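Local coordinates for Sodium/calcium exchanger membrane region domain-containing protein (Archaeoglobus fulgidus, PDB 4KPP) that probably moves calcium ions across the cell membrane in exchange for protons, as an integral membrane H+/Ca2+ exchanger, at residues A[64-69]-A[178-183]; A[95-100]-A[306-311]; A[117-122]-A[273-278]. All coordinates share one frame; numbering follows the deposited sequence.

Contact 1: residues A[64-69]-A[178-183]; sequences SFSLAI and YLSTKA
Ser66, which packs against Ser180 across the contact, spends its hydroxyl on its own chain: OG accepts from Ile69 N at 3.2 Å with an N-H...O angle of 157°. This is an N-cap, and it closes the first turn of helix 67-73 in the predicted membrane-spanning region. Its CB, directed at helix 163-182 by the backbone, meets Ser180, while chi1 of 69° sets OG between the backbone N and carbonyl carbon of its own residue and so over the helix turn. Ser180 OG lies 4.0 Å from Ser66 CB. The two hydroxyls are not hydrogen-bonded to each other. Ser180 OG, swung opposite its backbone N (chi1 -172°), comes nearest instead to a methyl group, Ala68 CB, at 3.6 Å. Ser180 CB follows behind at 4.2 Å from the same methyl. Three small side chains make up the meeting and let the backbones come close, Ser66 CA standing 6.0 Å from Thr181 CA. An alanine in place of Ser66 would keep the packing carbon but is likely to leave Ile69 N without its capping acceptor, so that the first turn of the helix would be less firmly held. Ala68 also packs on Tyr176 and Ile177, earlier in helix 163-182. Close to the contact the turns of segment 178-183 are held by weak backbone bonds, among them Thr181 N to Tyr178 O at 3.4 Å, and Thr181 OG1 bonds to the carbonyl oxygen of Ile177.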
loop_
_atom_site.group_PDB
_atom_site.type_symbol
_atom_site.label_atom_id
_atom_site.label_comp_id
_atom_site.label_asym_id
_atom_site.label_seq_id
_atom_site.Cartn_x
_atom_site.Cartn_y
_atom_site.Cartn_z
ATOM N N SER A 64 9.075 9.819 -16.594
ATOM C CA SER A 64 8.344 8.572 -16.785
ATOM C C SER A 64 7.961 7.934 -15.457
ATOM O O SER A 64 7.006 7.162 -15.383
ATOM C CB SER A 64 9.171 7.584 -17.610
ATOM O OG SER A 64 9.457 8.105 -18.895
ATOM N N PHE A 65 8.710 8.260 -14.410
ATOM C CA PHE A 65 8.506 7.642 -13.105
ATOM C C PHE A 65 8.274 8.683 -12.015
ATOM O O PHE A 65 9.210 9.117 -11.346
ATOM C CB PHE A 65 9.700 6.757 -12.742
ATOM C CG PHE A 65 9.919 5.613 -13.692
ATOM C CD1 PHE A 65 10.691 5.778 -14.831
ATOM C CD2 PHE A 65 9.354 4.373 -13.446
ATOM C CE1 PHE A 65 10.893 4.727 -15.709
ATOM C CE2 PHE A 65 9.554 3.319 -14.319
ATOM C CZ PHE A 65 10.325 3.497 -15.452
ATOM N N SER A 66 7.018 9.081 -11.846
ATOM C CA SER A 66 6.641 10.006 -10.787
ATOM C C SER A 66 6.774 9.327 -9.432
ATOM O O SER A 66 6.845 8.102 -9.343
ATOM C CB SER A 66 5.201 10.467 -10.975
ATOM O OG SER A 66 4.306 9.395 -10.744
ATOM N N LEU A 67 6.797 10.131 -8.374
ATOM C CA LEU A 67 6.901 9.611 -7.018
ATOM C C LEU A 67 5.698 8.728 -6.698
ATOM O O LEU A 67 5.800 7.777 -5.926
ATOM C CB LEU A 67 7.016 10.763 -6.012
ATOM C CG LEU A 67 7.563 10.454 -4.614
ATOM C CD1 LEU A 67 8.251 11.682 -4.042
ATOM C CD2 LEU A 67 6.463 9.976 -3.673
ATOM N N ALA A 68 4.558 9.047 -7.303
ATOM C CA ALA A 68 3.344 8.268 -7.107
ATOM C C ALA A 68 3.506 6.866 -7.683
ATOM O O ALA A 68 3.107 5.881 -7.062
ATOM C CB ALA A 68 2.152 8.976 -7.738
ATOM N N ILE A 69 4.100 6.783 -8.869
ATOM C CA ILE A 69 4.319 5.500 -9.530
ATOM C C ILE A 69 5.312 4.624 -8.770
ATOM O O ILE A 69 5.108 3.416 -8.638
ATOM C CB ILE A 69 4.752 5.683 -11.010
ATOM C CG1 ILE A 69 3.519 5.750 -11.912
ATOM C CG2 ILE A 69 5.657 4.549 -11.467
ATOM C CD1 ILE A 69 3.839 5.748 -13.393
ATOM N N TYR A 178 -1.790 11.173 -13.689
ATOM C CA TYR A 178 -1.634 12.182 -14.733
ATOM C C TYR A 178 -1.285 13.557 -14.165
ATOM O O TYR A 178 -0.433 14.262 -14.703
ATOM C CB TYR A 178 -2.905 12.267 -15.581
ATOM C CG TYR A 178 -2.935 13.445 -16.528
ATOM C CD1 TYR A 178 -2.165 13.453 -17.684
ATOM C CD2 TYR A 178 -3.738 14.549 -16.266
ATOM C CE1 TYR A 178 -2.191 14.530 -18.553
ATOM C CE2 TYR A 178 -3.771 15.629 -17.129
ATOM C CZ TYR A 178 -2.996 15.615 -18.269
ATOM O OH TYR A 178 -3.030 16.693 -19.128
ATOM N N LEU A 179 -1.945 13.930 -13.072
ATOM C CA LEU A 179 -1.699 15.217 -12.432
ATOM C C LEU A 179 -0.396 15.210 -11.640
ATOM O O LEU A 179 0.190 16.264 -11.387
ATOM C CB LEU A 179 -2.862 15.593 -11.513
ATOM C CG LEU A 179 -4.190 15.933 -12.186
ATOM C CD1 LEU A 179 -5.212 16.355 -11.144
ATOM C CD2 LEU A 179 -4.005 17.020 -13.237
ATOM N N SER A 180 0.050 14.021 -11.251
ATOM C CA SER A 180 1.273 13.879 -10.473
ATOM C C SER A 180 2.498 14.086 -11.356
ATOM O O SER A 180 3.591 14.364 -10.865
ATOM C CB SER A 180 1.326 12.503 -9.799
ATOM O OG SER A 180 2.410 12.422 -8.886
ATOM N N THR A 181 2.303 13.951 -12.665
ATOM C CA THR A 181 3.375 14.159 -13.632
ATOM C C THR A 181 3.557 15.650 -13.914
ATOM O O THR A 181 4.669 16.115 -14.170
ATOM C CB THR A 181 3.096 13.408 -14.954
ATOM O OG1 THR A 181 2.788 12.037 -14.672
ATOM C CG2 THR A 181 4.304 13.470 -15.879
ATOM N N LYS A 182 2.457 16.394 -13.853
ATOM C CA LYS A 182 2.483 17.831 -14.111
ATOM C C LYS A 182 2.908 18.618 -12.875
ATOM O O LYS A 182 3.177 19.819 -12.952
ATOM C CB LYS A 182 1.114 18.312 -14.595
ATOM N N ALA A 183 2.967 17.936 -11.735
ATOM C CA ALA A 183 3.370 18.574 -10.487
ATOM C C ALA A 183 4.888 18.637 -10.374
ATOM O O ALA A 183 5.592 17.737 -10.835
ATOM C CB ALA A 183 2.777 17.840 -9.298
#

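Contact 2: residues A[95-100]-A[306-311]; sequences EYVHYA and SLPLDA
His98 and Asp310 cross at about a right angle, and the imidazole and carboxylate planes are tilted by 27°. Asp310 OD2 comes to the ring obliquely, 3.4 Å from His98 CE1, and its angle to ND1 is too poor for a hydrogen bond. What ND1 does bond is a water, in the plane of the ring at its edge and 2.6 Å away. The same water accepts from Asp310 N at 3.0 Å, so the ring is tied to the backbone of the aspartate while standing beside its side chain. Asp310 holds the N-cap of helix 311-331: with chi1 at 70° its carboxylate folds back, and OD1 accepts from Gln313 N. Just before it, strand 307-308 pairs antiparallel with strand 160-161, Leu307 bonding to Ile161 through the backbone. The side chains that meet between this strand and helix 96-127 are apolar. Val97 and Pro308 also cross at about a right angle, with Val97 CG1 4.0 Å from Pro308 CD; that methyl is anti to the backbone N (chi1 177°), which aims it at the strand. Leu307 CD1 flanks it at 4.3 Å from Val97 CG1, and Leu307 packs in turn on Ile293 and Tyr297. A second water donates to both Val97 O and Pro308 O, 2.8 Å from each, joining two carbonyls that cannot bond one another.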
loop_
_atom_site.group_PDB
_atom_site.type_symbol
_atom_site.label_atom_id
_atom_site.label_comp_id
_atom_site.label_asym_id
_atom_site.label_seq_id
_atom_site.Cartn_x
_atom_site.Cartn_y
_atom_site.Cartn_z
ATOM N N GLU A 95 -14.836 -18.870 0.339
ATOM C CA GLU A 95 -14.303 -17.912 1.298
ATOM C C GLU A 95 -13.417 -16.845 0.657
ATOM O O GLU A 95 -13.200 -15.784 1.238
ATOM C CB GLU A 95 -13.536 -18.640 2.404
ATOM C CG GLU A 95 -14.420 -19.461 3.325
ATOM C CD GLU A 95 -15.469 -18.614 4.022
ATOM O OE1 GLU A 95 -15.090 -17.740 4.830
ATOM O OE2 GLU A 95 -16.672 -18.817 3.756
ATOM N N TYR A 96 -12.915 -17.127 -0.541
ATOM C CA TYR A 96 -12.029 -16.194 -1.232
ATOM C C TYR A 96 -12.726 -14.876 -1.577
ATOM O O TYR A 96 -12.068 -13.851 -1.774
ATOM C CB TYR A 96 -11.426 -16.842 -2.483
ATOM C CG TYR A 96 -10.457 -17.973 -2.184
ATOM C CD1 TYR A 96 -9.193 -17.711 -1.666
ATOM C CD2 TYR A 96 -10.803 -19.296 -2.425
ATOM C CE1 TYR A 96 -8.304 -18.733 -1.388
ATOM C CE2 TYR A 96 -9.917 -20.329 -2.154
ATOM C CZ TYR A 96 -8.667 -20.039 -1.636
ATOM O OH TYR A 96 -7.778 -21.054 -1.363
ATOM N N VAL A 97 -14.056 -14.907 -1.642
ATOM C CA VAL A 97 -14.849 -13.701 -1.858
ATOM C C VAL A 97 -14.648 -12.701 -0.720
ATOM O O VAL A 97 -14.451 -11.507 -0.953
ATOM C CB VAL A 97 -16.352 -14.027 -1.976
ATOM C CG1 VAL A 97 -17.162 -12.750 -2.124
ATOM C CG2 VAL A 97 -16.611 -14.977 -3.147
ATOM N N HIS A 98 -14.700 -13.196 0.512
ATOM C CA HIS A 98 -14.505 -12.346 1.679
ATOM C C HIS A 98 -13.038 -11.966 1.833
ATOM O O HIS A 98 -12.726 -10.842 2.218
ATOM C CB HIS A 98 -14.992 -13.041 2.954
ATOM C CG HIS A 98 -16.314 -13.726 2.805
ATOM N ND1 HIS A 98 -17.483 -13.044 2.540
ATOM C CD2 HIS A 98 -16.654 -15.032 2.889
ATOM C CE1 HIS A 98 -18.482 -13.902 2.463
ATOM N NE2 HIS A 98 -18.007 -15.118 2.671
ATOM N N TYR A 99 -12.144 -12.906 1.533
ATOM C CA TYR A 99 -10.709 -12.687 1.715
ATOM C C TYR A 99 -10.186 -11.515 0.885
ATOM O O TYR A 99 -9.311 -10.773 1.332
ATOM C CB TYR A 99 -9.911 -13.954 1.391
ATOM C CG TYR A 99 -10.139 -15.111 2.346
ATOM C CD1 TYR A 99 -10.767 -14.922 3.575
ATOM C CD2 TYR A 99 -9.716 -16.394 2.020
ATOM C CE1 TYR A 99 -10.973 -15.986 4.446
ATOM C CE2 TYR A 99 -9.916 -17.460 2.883
ATOM C CZ TYR A 99 -10.544 -17.253 4.092
ATOM O OH TYR A 99 -10.739 -18.317 4.945
ATOM N N ALA A 100 -10.729 -11.349 -0.318
ATOM C CA ALA A 100 -10.286 -10.290 -1.217
ATOM C C ALA A 100 -10.507 -8.919 -0.598
ATOM O O ALA A 100 -9.640 -8.046 -0.669
ATOM C CB ALA A 100 -11.003 -10.390 -2.560
ATOM N N SER A 306 -20.355 -8.266 -10.184
ATOM C CA SER A 306 -20.051 -7.412 -9.044
ATOM C C SER A 306 -19.458 -8.232 -7.898
ATOM O O SER A 306 -19.858 -9.374 -7.672
ATOM C CB SER A 306 -21.313 -6.693 -8.563
ATOM O OG SER A 306 -21.793 -5.790 -9.542
ATOM N N LEU A 307 -18.502 -7.650 -7.184
ATOM C CA LEU A 307 -17.894 -8.323 -6.044
ATOM C C LEU A 307 -18.790 -8.148 -4.824
ATOM O O LEU A 307 -18.934 -7.038 -4.313
ATOM C CB LEU A 307 -16.501 -7.761 -5.772
ATOM C CG LEU A 307 -15.744 -8.294 -4.555
ATOM C CD1 LEU A 307 -15.499 -9.788 -4.681
ATOM C CD2 LEU A 307 -14.430 -7.550 -4.383
ATOM N N PRO A 308 -19.401 -9.250 -4.356
ATOM C CA PRO A 308 -20.357 -9.177 -3.247
ATOM C C PRO A 308 -19.685 -8.720 -1.959
ATOM O O PRO A 308 -18.489 -8.940 -1.761
ATOM C CB PRO A 308 -20.852 -10.626 -3.105
ATOM C CG PRO A 308 -20.481 -11.300 -4.391
ATOM C CD PRO A 308 -19.219 -10.629 -4.839
ATOM N N LEU A 309 -20.461 -8.077 -1.098
ATOM C CA LEU A 309 -19.969 -7.585 0.173
ATOM C C LEU A 309 -20.976 -8.004 1.233
ATOM O O LEU A 309 -22.074 -7.451 1.301
ATOM C CB LEU A 309 -19.857 -6.062 0.124
ATOM C CG LEU A 309 -18.582 -5.333 0.558
ATOM C CD1 LEU A 309 -17.324 -5.978 -0.010
ATOM C CD2 LEU A 309 -18.673 -3.867 0.129
ATOM N N ASP A 310 -20.616 -8.990 2.048
ATOM C CA ASP A 310 -21.516 -9.460 3.096
ATOM C C ASP A 310 -21.552 -8.470 4.261
ATOM O O ASP A 310 -20.937 -7.403 4.192
ATOM C CB ASP A 310 -21.138 -10.876 3.562
ATOM C CG ASP A 310 -19.829 -10.922 4.346
ATOM O OD1 ASP A 310 -19.044 -9.958 4.284
ATOM O OD2 ASP A 310 -19.578 -11.941 5.024
ATOM N N ALA A 311 -22.274 -8.820 5.321
ATOM C CA ALA A 311 -22.384 -7.950 6.489
ATOM C C ALA A 311 -21.012 -7.599 7.059
ATOM O O ALA A 311 -20.703 -6.426 7.274
ATOM C CB ALA A 311 -23.260 -8.599 7.559
HETATM O O HOH W 1 -16.051 -9.309 -0.399
HETATM O O HOH W 2 -18.122 -10.641 1.645
#

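Contact 3: residues A[117-122]-A[273-278]; sequences SLVAFI and ASMNAL
No flat group lies in the packing of Val119 against Met275 and Leu278; the nearby indole of Trp116, on the same helix as Val119, makes a weak hydrogen bond from NE1 to Leu278 O. Segments 117-122 and 273-278 run antiparallel at 174°, their axes 11.0 Å apart at closest approach. Segment 117-122 lies in a predicted transmembrane helix, from which Val119 reaches across with its two methyls parted. CG1, turned away from its own amide nitrogen (chi1 170°), lies 3.6 Å from Met275 SD. The valine and the methionine slide past each other in opposite directions, the methionine chain being bent at both chi2 and chi3. Val119 CG2 meets Leu278 CD1 tip to tip at 3.5 Å, a close approach. Ser274 OG is also near, 4.1 Å from Val119 CG1, but its hydroxyl is bonded to Ala262 O. Leu259 and Ile263 of helix 242-267 add further packing to Val119. The side chain of Met275 lies about 10 Å from the bound calcium ion, too far to touch it. No hydrogen bond passes between the two segments, so there the pairing depends on the shape fit of mostly apolar side chains.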
loop_
_atom_site.group_PDB
_atom_site.type_symbol
_atom_site.label_atom_id
_atom_site.label_comp_id
_atom_site.label_asym_id
_atom_site.label_seq_id
_atom_site.Cartn_x
_atom_site.Cartn_y
_atom_site.Cartn_z
ATOM N N SER A 117 1.737 6.040 11.708
ATOM C CA SER A 117 1.997 6.342 13.110
ATOM C C SER A 117 3.429 5.989 13.504
ATOM O O SER A 117 4.116 6.787 14.139
ATOM C CB SER A 117 1.005 5.611 14.016
ATOM O OG SER A 117 1.241 4.216 14.000
ATOM N N LEU A 118 3.866 4.790 13.124
ATOM C CA LEU A 118 5.210 4.311 13.436
ATOM C C LEU A 118 6.260 5.254 12.861
ATOM O O LEU A 118 7.134 5.738 13.584
ATOM C CB LEU A 118 5.407 2.900 12.872
ATOM C CG LEU A 118 6.513 1.961 13.372
ATOM C CD1 LEU A 118 7.379 1.496 12.205
ATOM C CD2 LEU A 118 7.369 2.568 14.484
ATOM N N VAL A 119 6.163 5.511 11.561
ATOM C CA VAL A 119 7.110 6.384 10.877
ATOM C C VAL A 119 7.142 7.775 11.509
ATOM O O VAL A 119 8.211 8.360 11.685
ATOM C CB VAL A 119 6.799 6.473 9.368
ATOM C CG1 VAL A 119 7.631 7.555 8.704
ATOM C CG2 VAL A 119 7.053 5.127 8.705
ATOM N N ALA A 120 5.970 8.289 11.870
ATOM C CA ALA A 120 5.883 9.589 12.528
ATOM C C ALA A 120 6.576 9.571 13.889
ATOM O O ALA A 120 7.307 10.501 14.228
ATOM C CB ALA A 120 4.430 10.028 12.667
ATOM N N PHE A 121 6.348 8.511 14.663
ATOM C CA PHE A 121 6.967 8.371 15.985
ATOM C C PHE A 121 8.490 8.300 15.920
ATOM O O PHE A 121 9.183 8.903 16.739
ATOM C CB PHE A 121 6.425 7.139 16.714
ATOM C CG PHE A 121 5.112 7.371 17.400
ATOM C CD1 PHE A 121 4.845 8.579 18.026
ATOM C CD2 PHE A 121 4.140 6.383 17.417
ATOM C CE1 PHE A 121 3.633 8.797 18.659
ATOM C CE2 PHE A 121 2.926 6.593 18.047
ATOM C CZ PHE A 121 2.672 7.801 18.669
ATOM N N ILE A 122 9.006 7.554 14.948
ATOM C CA ILE A 122 10.446 7.433 14.766
ATOM C C ILE A 122 11.031 8.775 14.341
ATOM O O ILE A 122 12.109 9.165 14.792
ATOM C CB ILE A 122 10.791 6.347 13.731
ATOM C CG1 ILE A 122 10.331 4.978 14.238
ATOM C CG2 ILE A 122 12.285 6.336 13.433
ATOM C CD1 ILE A 122 10.650 3.841 13.299
ATOM N N ALA A 273 9.789 13.400 2.140
ATOM C CA ALA A 273 9.706 12.451 1.038
ATOM C C ALA A 273 9.209 11.090 1.521
ATOM O O ALA A 273 8.471 10.401 0.816
ATOM C CB ALA A 273 11.054 12.315 0.357
ATOM N N SER A 274 9.615 10.713 2.730
ATOM C CA SER A 274 9.197 9.451 3.323
ATOM C C SER A 274 7.684 9.424 3.537
ATOM O O SER A 274 7.022 8.434 3.231
ATOM C CB SER A 274 9.927 9.218 4.644
ATOM O OG SER A 274 9.626 7.941 5.174
ATOM N N MET A 275 7.141 10.522 4.056
ATOM C CA MET A 275 5.701 10.627 4.271
ATOM C C MET A 275 4.936 10.797 2.960
ATOM O O MET A 275 3.802 10.342 2.840
ATOM C CB MET A 275 5.368 11.782 5.221
ATOM C CG MET A 275 5.878 11.604 6.645
ATOM S SD MET A 275 5.342 10.067 7.425
ATOM C CE MET A 275 3.569 10.144 7.192
ATOM N N ASN A 276 5.554 11.461 1.987
ATOM C CA ASN A 276 4.957 11.598 0.661
ATOM C C ASN A 276 4.638 10.239 0.054
ATOM O O ASN A 276 3.603 10.062 -0.586
ATOM C CB ASN A 276 5.883 12.367 -0.285
ATOM C CG ASN A 276 5.860 13.860 -0.043
ATOM O OD1 ASN A 276 4.874 14.407 0.446
ATOM N ND2 ASN A 276 6.953 14.533 -0.391
ATOM N N ALA A 277 5.540 9.285 0.264
ATOM C CA ALA A 277 5.403 7.951 -0.297
ATOM C C ALA A 277 4.313 7.162 0.415
ATOM O O ALA A 277 3.508 6.485 -0.227
ATOM C CB ALA A 277 6.738 7.207 -0.228
ATOM N N LEU A 278 4.294 7.249 1.742
ATOM C CA LEU A 278 3.293 6.548 2.539
ATOM C C LEU A 278 1.887 7.074 2.270
ATOM O O LEU A 278 0.918 6.313 2.269
ATOM C CB LEU A 278 3.610 6.666 4.030
ATOM C CG LEU A 278 4.870 5.968 4.539
ATOM C CD1 LEU A 278 4.915 6.040 6.051
ATOM C CD2 LEU A 278 4.928 4.524 4.065
#

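Contact 3 is the buried one, all four of its touching residues being enclosed, and it is held mainly by apolar side chains, without a hydrogen bond between its segments. Contact 1 is partly buried and made of small residues beside a helix N-cap. Contact 2 lies at the surface, where two waters bridge helix and strand. Contacts 2 and 3 both use helix 96-127, but on opposite sides of the chain's centre, with centres 31 Å apart; each also joins the two regions matching the sodium/calcium exchanger family, whereas contact 1 stays largely within the first. Contacts 1 and 3 touch directly, Leu67 CD2 packing 4.1 Å from Ala277 CA, which links helices 67-73 and 271-285.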